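Local coordinates for protein ribose-phosphate pyrophosphokinase (Thermus thermophilus, PDB 7PN0) that probably catalyses the transfer of a pyrophosphate group from ATP to ribose 5-phosphate, yielding phosphoribosyl pyrophosphate (PRPP), at residues Arg181-Glu193 and Val202-Leu215. Sequence-based numbering, arbitrary orientation.
Sequences RRLGLPLAFIDKE and VRMLVGEVEGKTAL
Ile190 packs against Leu205 and Val202 on one face of an antiparallel hairpin, strands 187-193 and 202-206 running at 167°. With CG1 anti to the backbone N (chi1 -168°), Ile190 sends CG1 to 4.0 Å from Val202 CG1, the two side chains crossing at about a right angle, while its CB and CG1 lie 4.0 Å and its CD1 4.1 Å from Leu205 CD1. An alanine here keeps CB but loses CG1 and CD1, which would probably open a gap between Val202 CG1 and Leu205 CD1. Asp191, Met204, Phe189 and Val206 occupy the other face, where Asp191 CB meets Met204 CB at 3.9 Å and lies in plane at the Phe189 ring edge. A classic beta bulge is evident from Asp191 O, which accepts from Arg203 N (2.9 Å) and Met204 N (3.2 Å), both reaching it from one face of its carbonyl plane. Two residues on, Glu193 OE2 is salt-bridged by Arg203 NH1 (3.1 Å) from above the carboxylate; the carboxylate and guanidinium planes stand 77° apart, and both side chains are poorly ordered. Before strand 187-193, Leu185 CD2 lies 3.7 Å from CD1 of Leu215 in strand 213-218, which also touches Leu183, against Phe154 of helix 147-157. Strand 163-167 continues the sheet beyond 187-194, helix 225-236 covers the Ile190 face, and on the other face Phe189 meets Phe189 of the second subunit edge-to-face, placing the hairpin at a subunit interface.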
ATOM      1  N   ARG A 181     -38.295  -5.752 -22.733  1.00 24.43           N
ATOM      2  CA  ARG A 181     -39.161  -4.916 -21.870  1.00 26.93           C
ATOM      3  C   ARG A 181     -39.162  -3.482 -22.427  1.00 26.28           C
ATOM      4  O   ARG A 181     -40.238  -2.870 -22.418  1.00 23.35           O
ATOM      5  CB  ARG A 181     -38.753  -5.023 -20.395  1.00 31.57           C
ATOM      6  CG  ARG A 181     -39.103  -6.372 -19.760  1.00 37.48           C
ATOM      7  CD  ARG A 181     -38.848  -6.502 -18.251  1.00 41.39           C
ATOM      8  NE  ARG A 181     -37.600  -5.852 -17.847  1.00 45.65           N
ATOM      9  CZ  ARG A 181     -36.400  -6.437 -17.734  1.00 44.57           C
ATOM     10  NH1 ARG A 181     -35.357  -5.697 -17.411  1.00 44.45           N
ATOM     11  NH2 ARG A 181     -36.230  -7.736 -17.949  1.00 41.76           N
ATOM     12  N   ARG A 182     -38.016  -2.986 -22.904  1.00 24.44           N
ATOM     13  CA  ARG A 182     -37.873  -1.603 -23.436  1.00 24.90           C
ATOM     14  C   ARG A 182     -38.689  -1.415 -24.721  1.00 24.30           C
ATOM     15  O   ARG A 182     -39.247  -0.305 -24.896  1.00 26.59           O
ATOM     16  CB  ARG A 182     -36.407  -1.262 -23.700  1.00 25.46           C
ATOM     17  CG  ARG A 182     -35.651  -0.833 -22.459  1.00 27.62           C
ATOM     18  CD  ARG A 182     -34.172  -0.648 -22.761  1.00 26.12           C
ATOM     19  NE  ARG A 182     -33.468  -0.317 -21.544  1.00 26.26           N
ATOM     20  CZ  ARG A 182     -33.440   0.879 -20.957  1.00 25.64           C
ATOM     21  NH1 ARG A 182     -34.091   1.930 -21.443  1.00 24.47           N
ATOM     22  NH2 ARG A 182     -32.783   1.000 -19.827  1.00 26.48           N
ATOM     23  N   LEU A 183     -38.743  -2.433 -25.582  1.00 24.05           N
ATOM     24  CA  LEU A 183     -39.470  -2.389 -26.884  1.00 24.54           C
ATOM     25  C   LEU A 183     -40.896  -2.961 -26.803  1.00 27.59           C
ATOM     26  O   LEU A 183     -41.554  -2.955 -27.849  1.00 26.26           O
ATOM     27  CB  LEU A 183     -38.668  -3.188 -27.903  1.00 23.60           C
ATOM     28  CG  LEU A 183     -37.271  -2.653 -28.168  1.00 23.96           C
ATOM     29  CD1 LEU A 183     -36.632  -3.387 -29.326  1.00 24.41           C
ATOM     30  CD2 LEU A 183     -37.326  -1.156 -28.459  1.00 24.58           C
ATOM     31  N   GLY A 184     -41.325  -3.492 -25.649  1.00 27.75           N
ATOM     32  CA  GLY A 184     -42.670  -4.068 -25.448  1.00 27.32           C
ATOM     33  C   GLY A 184     -42.858  -5.293 -26.302  1.00 27.72           C
ATOM     34  O   GLY A 184     -43.915  -5.446 -26.881  1.00 30.69           O
ATOM     35  N   LEU A 185     -41.855  -6.147 -26.368  1.00 26.45           N
ATOM     36  CA  LEU A 185     -41.808  -7.310 -27.273  1.00 26.65           C
ATOM     37  C   LEU A 185     -41.806  -8.570 -26.421  1.00 28.10           C
ATOM     38  O   LEU A 185     -41.332  -8.568 -25.274  1.00 26.76           O
ATOM     39  CB  LEU A 185     -40.526  -7.245 -28.102  1.00 29.22           C
ATOM     40  CG  LEU A 185     -40.574  -6.696 -29.532  1.00 32.06           C
ATOM     41  CD1 LEU A 185     -41.750  -5.784 -29.811  1.00 30.39           C
ATOM     42  CD2 LEU A 185     -39.262  -6.019 -29.879  1.00 30.73           C
ATOM     43  N   PRO A 186     -42.290  -9.686 -27.001  1.00 26.99           N
ATOM     44  CA  PRO A 186     -42.133 -10.993 -26.395  1.00 29.82           C
ATOM     45  C   PRO A 186     -40.653 -11.383 -26.426  1.00 30.23           C
ATOM     46  O   PRO A 186     -39.919 -10.866 -27.245  1.00 27.77           O
ATOM     47  CB  PRO A 186     -42.974 -11.931 -27.284  1.00 31.20           C
ATOM     48  CG  PRO A 186     -43.040 -11.226 -28.632  1.00 29.93           C
ATOM     49  CD  PRO A 186     -42.973  -9.743 -28.307  1.00 29.45           C
ATOM     50  N   LEU A 187     -40.270 -12.282 -25.527  1.00 29.28           N
ATOM     51  CA  LEU A 187     -38.897 -12.831 -25.397  1.00 29.55           C
ATOM     52  C   LEU A 187     -38.954 -14.306 -25.746  1.00 30.06           C
ATOM     53  O   LEU A 187     -39.843 -14.975 -25.240  1.00 32.99           O
ATOM     54  CB  LEU A 187     -38.391 -12.597 -23.974  1.00 30.58           C
ATOM     55  CG  LEU A 187     -36.969 -13.049 -23.676  1.00 31.40           C
ATOM     56  CD1 LEU A 187     -35.957 -12.309 -24.524  1.00 31.25           C
ATOM     57  CD2 LEU A 187     -36.654 -12.864 -22.196  1.00 32.31           C
ATOM     58  N   ALA A 188     -38.097 -14.776 -26.643  1.00 27.66           N
ATOM     59  CA  ALA A 188     -38.027 -16.202 -27.010  1.00 28.97           C
ATOM     60  C   ALA A 188     -36.628 -16.696 -26.683  1.00 28.54           C
ATOM     61  O   ALA A 188     -35.732 -15.854 -26.533  1.00 28.91           O
ATOM     62  CB  ALA A 188     -38.357 -16.392 -28.465  1.00 30.46           C
ATOM     63  N   PHE A 189     -36.459 -18.012 -26.616  1.00 25.98           N
ATOM     64  CA  PHE A 189     -35.153 -18.672 -26.414  1.00 25.67           C
ATOM     65  C   PHE A 189     -34.986 -19.715 -27.510  1.00 26.99           C
ATOM     66  O   PHE A 189     -35.919 -20.529 -27.728  1.00 30.83           O
ATOM     67  CB  PHE A 189     -35.060 -19.267 -25.002  1.00 26.52           C
ATOM     68  CG  PHE A 189     -33.704 -19.855 -24.712  1.00 27.08           C
ATOM     69  CD1 PHE A 189     -33.383 -21.143 -25.090  1.00 26.07           C
ATOM     70  CD2 PHE A 189     -32.721 -19.075 -24.137  1.00 28.70           C
ATOM     71  CE1 PHE A 189     -32.101 -21.644 -24.893  1.00 27.58           C
ATOM     72  CE2 PHE A 189     -31.446 -19.583 -23.922  1.00 29.90           C
ATOM     73  CZ  PHE A 189     -31.133 -20.859 -24.318  1.00 27.54           C
ATOM     74  N   ILE A 190     -33.811 -19.783 -28.118  1.00 29.76           N
ATOM     75  CA  ILE A 190     -33.537 -20.835 -29.130  1.00 32.02           C
ATOM     76  C   ILE A 190     -32.313 -21.634 -28.668  1.00 35.88           C
ATOM     77  O   ILE A 190     -31.198 -21.092 -28.572  1.00 32.82           O
ATOM     78  CB  ILE A 190     -33.474 -20.240 -30.556  1.00 32.95           C
ATOM     79  CG1 ILE A 190     -33.490 -21.339 -31.629  1.00 33.92           C
ATOM     80  CG2 ILE A 190     -32.292 -19.283 -30.733  1.00 33.61           C
ATOM     81  CD1 ILE A 190     -33.838 -20.840 -33.052  1.00 31.40           C
ATOM     82  N   ASP A 191     -32.569 -22.864 -28.223  1.00 41.00           N
ATOM     83  CA  ASP A 191     -31.523 -23.843 -27.842  1.00 41.68           C
ATOM     84  C   ASP A 191     -31.058 -24.470 -29.155  1.00 44.12           C
ATOM     85  O   ASP A 191     -31.890 -25.146 -29.809  1.00 47.53           O
ATOM     86  CB  ASP A 191     -32.062 -24.843 -26.809  1.00 48.18           C
ATOM     87  CG  ASP A 191     -31.058 -25.900 -26.374  1.00 51.11           C
ATOM     88  OD1 ASP A 191     -29.869 -25.565 -26.188  1.00 54.79           O
ATOM     89  OD2 ASP A 191     -31.468 -27.052 -26.234  1.00 58.18           O
ATOM     90  N   LYS A 192     -29.818 -24.201 -29.552  1.00 40.02           N
ATOM     91  CA  LYS A 192     -29.191 -24.737 -30.783  1.00 44.56           C
ATOM     92  C   LYS A 192     -27.837 -25.378 -30.451  1.00 48.42           C
ATOM     93  O   LYS A 192     -27.338 -25.164 -29.326  1.00 44.46           O
ATOM     94  CB  LYS A 192     -29.071 -23.629 -31.827  1.00 45.71           C
ATOM     95  CG  LYS A 192     -28.718 -22.250 -31.284  1.00 46.54           C
ATOM     96  CD  LYS A 192     -27.249 -21.921 -31.392  1.00 46.10           C
ATOM     97  CE  LYS A 192     -26.816 -20.929 -30.338  1.00 42.11           C
ATOM     98  NZ  LYS A 192     -25.421 -20.501 -30.540  1.00 44.71           N
ATOM     99  N   GLU A 193     -27.310 -26.176 -31.389  1.00 51.53           N
ATOM    100  CA  GLU A 193     -26.033 -26.938 -31.270  1.00 59.91           C
ATOM    101  C   GLU A 193     -25.278 -26.839 -32.597  1.00 61.09           C
ATOM    102  O   GLU A 193     -25.891 -27.165 -33.643  1.00 60.39           O
ATOM    103  CB  GLU A 193     -26.262 -28.433 -30.996  1.00 64.20           C
ATOM    104  CG  GLU A 193     -27.041 -28.740 -29.726  1.00 70.78           C
ATOM    105  CD  GLU A 193     -26.241 -28.910 -28.439  1.00 71.34           C
ATOM    106  OE1 GLU A 193     -24.993 -28.956 -28.508  1.00 71.85           O
ATOM    107  OE2 GLU A 193     -26.880 -29.014 -27.359  1.00 65.96           O
ATOM    108  N   VAL A 202     -31.473 -26.973 -34.371  1.00 50.26           N
ATOM    109  CA  VAL A 202     -32.454 -26.405 -33.398  1.00 48.45           C
ATOM    110  C   VAL A 202     -32.961 -27.546 -32.502  1.00 49.96           C
ATOM    111  O   VAL A 202     -33.752 -28.365 -32.985  1.00 42.89           O
ATOM    112  CB  VAL A 202     -33.617 -25.665 -34.088  1.00 45.17           C
ATOM    113  CG1 VAL A 202     -34.516 -24.984 -33.064  1.00 42.14           C
ATOM    114  CG2 VAL A 202     -33.109 -24.654 -35.111  1.00 47.57           C
ATOM    115  N   ARG A 203     -32.509 -27.590 -31.246  1.00 54.02           N
ATOM    116  CA  ARG A 203     -32.942 -28.593 -30.234  1.00 55.47           C
ATOM    117  C   ARG A 203     -34.300 -28.168 -29.666  1.00 49.81           C
ATOM    118  O   ARG A 203     -35.221 -28.978 -29.680  1.00 47.22           O
ATOM    119  CB  ARG A 203     -31.920 -28.737 -29.098  1.00 60.62           C
ATOM    120  CG  ARG A 203     -30.691 -29.567 -29.446  1.00 70.00           C
ATOM    121  CD  ARG A 203     -29.965 -30.099 -28.212  1.00 77.32           C
ATOM    122  NE  ARG A 203     -30.076 -31.546 -28.011  1.00 76.92           N
ATOM    123  CZ  ARG A 203     -29.222 -32.291 -27.306  1.00 79.94           C
ATOM    124  NH1 ARG A 203     -28.171 -31.739 -26.719  1.00 78.00           N
ATOM    125  NH2 ARG A 203     -29.420 -33.596 -27.193  1.00 78.51           N
ATOM    126  N   MET A 204     -34.416 -26.937 -29.176  1.00 48.66           N
ATOM    127  CA  MET A 204     -35.653 -26.451 -28.514  1.00 49.56           C
ATOM    128  C   MET A 204     -35.895 -24.988 -28.879  1.00 46.35           C
ATOM    129  O   MET A 204     -34.914 -24.237 -28.986  1.00 45.18           O
ATOM    130  CB  MET A 204     -35.526 -26.563 -26.993  1.00 51.78           C
ATOM    131  CG  MET A 204     -36.802 -26.210 -26.276  1.00 54.01           C
ATOM    132  SD  MET A 204     -37.004 -27.147 -24.740  1.00 58.93           S
ATOM    133  CE  MET A 204     -37.315 -28.777 -25.418  1.00 62.03           C
ATOM    134  N   LEU A 205     -37.162 -24.609 -29.021  1.00 43.58           N
ATOM    135  CA  LEU A 205     -37.613 -23.201 -29.105  1.00 40.80           C
ATOM    136  C   LEU A 205     -38.660 -22.969 -28.022  1.00 42.55           C
ATOM    137  O   LEU A 205     -39.618 -23.770 -27.947  1.00 44.40           O
ATOM    138  CB  LEU A 205     -38.193 -22.977 -30.504  1.00 44.58           C
ATOM    139  CG  LEU A 205     -38.622 -21.552 -30.846  1.00 45.52           C
ATOM    140  CD1 LEU A 205     -37.413 -20.632 -30.984  1.00 43.13           C
ATOM    141  CD2 LEU A 205     -39.449 -21.552 -32.130  1.00 47.05           C
ATOM    142  N   VAL A 206     -38.506 -21.926 -27.202  1.00 37.41           N
ATOM    143  CA  VAL A 206     -39.623 -21.461 -26.329  1.00 38.60           C
ATOM    144  C   VAL A 206     -39.931 -20.005 -26.697  1.00 41.67           C
ATOM    145  O   VAL A 206     -38.962 -19.192 -26.871  1.00 34.87           O
ATOM    146  CB  VAL A 206     -39.400 -21.739 -24.819  1.00 41.10           C
ATOM    147  CG1 VAL A 206     -38.061 -22.392 -24.525  1.00 37.85           C
ATOM    148  CG2 VAL A 206     -39.659 -20.535 -23.929  1.00 40.06           C
ATOM    149  N   GLY A 207     -41.234 -19.716 -26.826  1.00 34.49           N
ATOM    150  CA  GLY A 207     -41.774 -18.544 -27.541  1.00 34.35           C
ATOM    151  C   GLY A 207     -41.946 -18.861 -29.014  1.00 34.24           C
ATOM    152  O   GLY A 207     -41.652 -20.005 -29.445  1.00 33.87           O
ATOM    153  N   GLU A 208     -42.399 -17.879 -29.783  1.00 36.40           N
ATOM    154  CA  GLU A 208     -42.662 -18.020 -31.232  1.00 37.35           C
ATOM    155  C   GLU A 208     -41.739 -17.093 -32.028  1.00 33.40           C
ATOM    156  O   GLU A 208     -41.630 -15.902 -31.660  1.00 32.58           O
ATOM    157  CB  GLU A 208     -44.138 -17.709 -31.487  1.00 44.35           C
ATOM    158  CG  GLU A 208     -45.041 -18.908 -31.251  1.00 52.16           C
ATOM    159  CD  GLU A 208     -46.212 -18.629 -30.320  1.00 58.34           C
ATOM    160  OE1 GLU A 208     -45.983 -18.016 -29.254  1.00 62.59           O
ATOM    161  OE2 GLU A 208     -47.351 -19.024 -30.663  1.00 64.99           O
ATOM    162  N   VAL A 209     -41.137 -17.603 -33.101  1.00 30.04           N
ATOM    163  CA  VAL A 209     -40.390 -16.741 -34.062  1.00 31.99           C
ATOM    164  C   VAL A 209     -40.925 -16.899 -35.488  1.00 35.56           C
ATOM    165  O   VAL A 209     -40.503 -16.105 -36.350  1.00 35.12           O
ATOM    166  CB  VAL A 209     -38.884 -17.044 -33.992  1.00 30.30           C
ATOM    167  CG1 VAL A 209     -38.374 -16.869 -32.572  1.00 30.98           C
ATOM    168  CG2 VAL A 209     -38.571 -18.434 -34.529  1.00 29.87           C
ATOM    169  N   GLU A 210     -41.789 -17.879 -35.764  1.00 37.22           N
ATOM    170  CA  GLU A 210     -42.129 -18.186 -37.176  1.00 35.26           C
ATOM    171  C   GLU A 210     -42.777 -16.942 -37.793  1.00 31.79           C
ATOM    172  O   GLU A 210     -43.755 -16.454 -37.212  1.00 30.88           O
ATOM    173  CB  GLU A 210     -43.037 -19.408 -37.306  1.00 38.75           C
ATOM    174  CG  GLU A 210     -43.178 -19.848 -38.753  1.00 43.78           C
ATOM    175  CD  GLU A 210     -44.192 -20.948 -38.981  1.00 51.59           C
ATOM    176  OE1 GLU A 210     -44.532 -21.197 -40.154  1.00 56.50           O
ATOM    177  OE2 GLU A 210     -44.655 -21.538 -37.985  1.00 59.97           O
ATOM    178  N   GLY A 211     -42.219 -16.458 -38.917  1.00 33.72           N
ATOM    179  CA  GLY A 211     -42.689 -15.275 -39.675  1.00 33.23           C
ATOM    180  C   GLY A 211     -42.469 -13.966 -38.931  1.00 34.81           C
ATOM    181  O   GLY A 211     -43.043 -12.911 -39.347  1.00 33.11           O
ATOM    182  N   LYS A 212     -41.662 -13.984 -37.865  1.00 32.06           N
ATOM    183  CA  LYS A 212     -41.459 -12.770 -37.031  1.00 31.08           C
ATOM    184  C   LYS A 212     -40.098 -12.166 -37.385  1.00 24.91           C
ATOM    185  O   LYS A 212     -39.226 -12.875 -37.928  1.00 22.06           O
ATOM    186  CB  LYS A 212     -41.598 -13.072 -35.533  1.00 34.80           C
ATOM    187  CG  LYS A 212     -42.871 -13.821 -35.145  1.00 42.12           C
ATOM    188  CD  LYS A 212     -43.902 -12.978 -34.439  1.00 47.99           C
ATOM    189  CE  LYS A 212     -43.726 -12.946 -32.934  1.00 55.10           C
ATOM    190  NZ  LYS A 212     -44.988 -12.583 -32.236  1.00 55.50           N
ATOM    191  N   THR A 213     -39.960 -10.877 -37.112  1.00 24.83           N
ATOM    192  CA  THR A 213     -38.667 -10.160 -37.165  1.00 24.51           C
ATOM    193  C   THR A 213     -37.971 -10.435 -35.833  1.00 22.51           C
ATOM    194  O   THR A 213     -38.438  -9.940 -34.822  1.00 23.04           O
ATOM    195  CB  THR A 213     -38.865  -8.662 -37.413  1.00 26.38           C
ATOM    196  OG1 THR A 213     -39.449  -8.613 -38.713  1.00 27.18           O
ATOM    197  CG2 THR A 213     -37.571  -7.877 -37.393  1.00 25.89           C
ATOM    198  N   ALA A 214     -36.976 -11.308 -35.844  1.00 24.37           N
ATOM    199  CA  ALA A 214     -36.226 -11.679 -34.631  1.00 21.95           C
ATOM    200  C   ALA A 214     -35.114 -10.639 -34.399  1.00 23.65           C
ATOM    201  O   ALA A 214     -34.358 -10.312 -35.350  1.00 20.46           O
ATOM    202  CB  ALA A 214     -35.673 -13.056 -34.793  1.00 22.42           C
ATOM    203  N   LEU A 215     -34.995 -10.180 -33.154  1.00 22.42           N
ATOM    204  CA  LEU A 215     -33.936  -9.254 -32.708  1.00 21.17           C
ATOM    205  C   LEU A 215     -32.974 -10.036 -31.794  1.00 20.24           C
ATOM    206  O   LEU A 215     -33.459 -10.670 -30.847  1.00 19.63           O
ATOM    207  CB  LEU A 215     -34.590  -8.092 -31.963  1.00 22.73           C
ATOM    208  CG  LEU A 215     -35.751  -7.404 -32.668  1.00 23.91           C
ATOM    209  CD1 LEU A 215     -36.154  -6.175 -31.891  1.00 23.35           C
ATOM    210  CD2 LEU A 215     -35.378  -7.043 -34.105  1.00 26.36           C
TER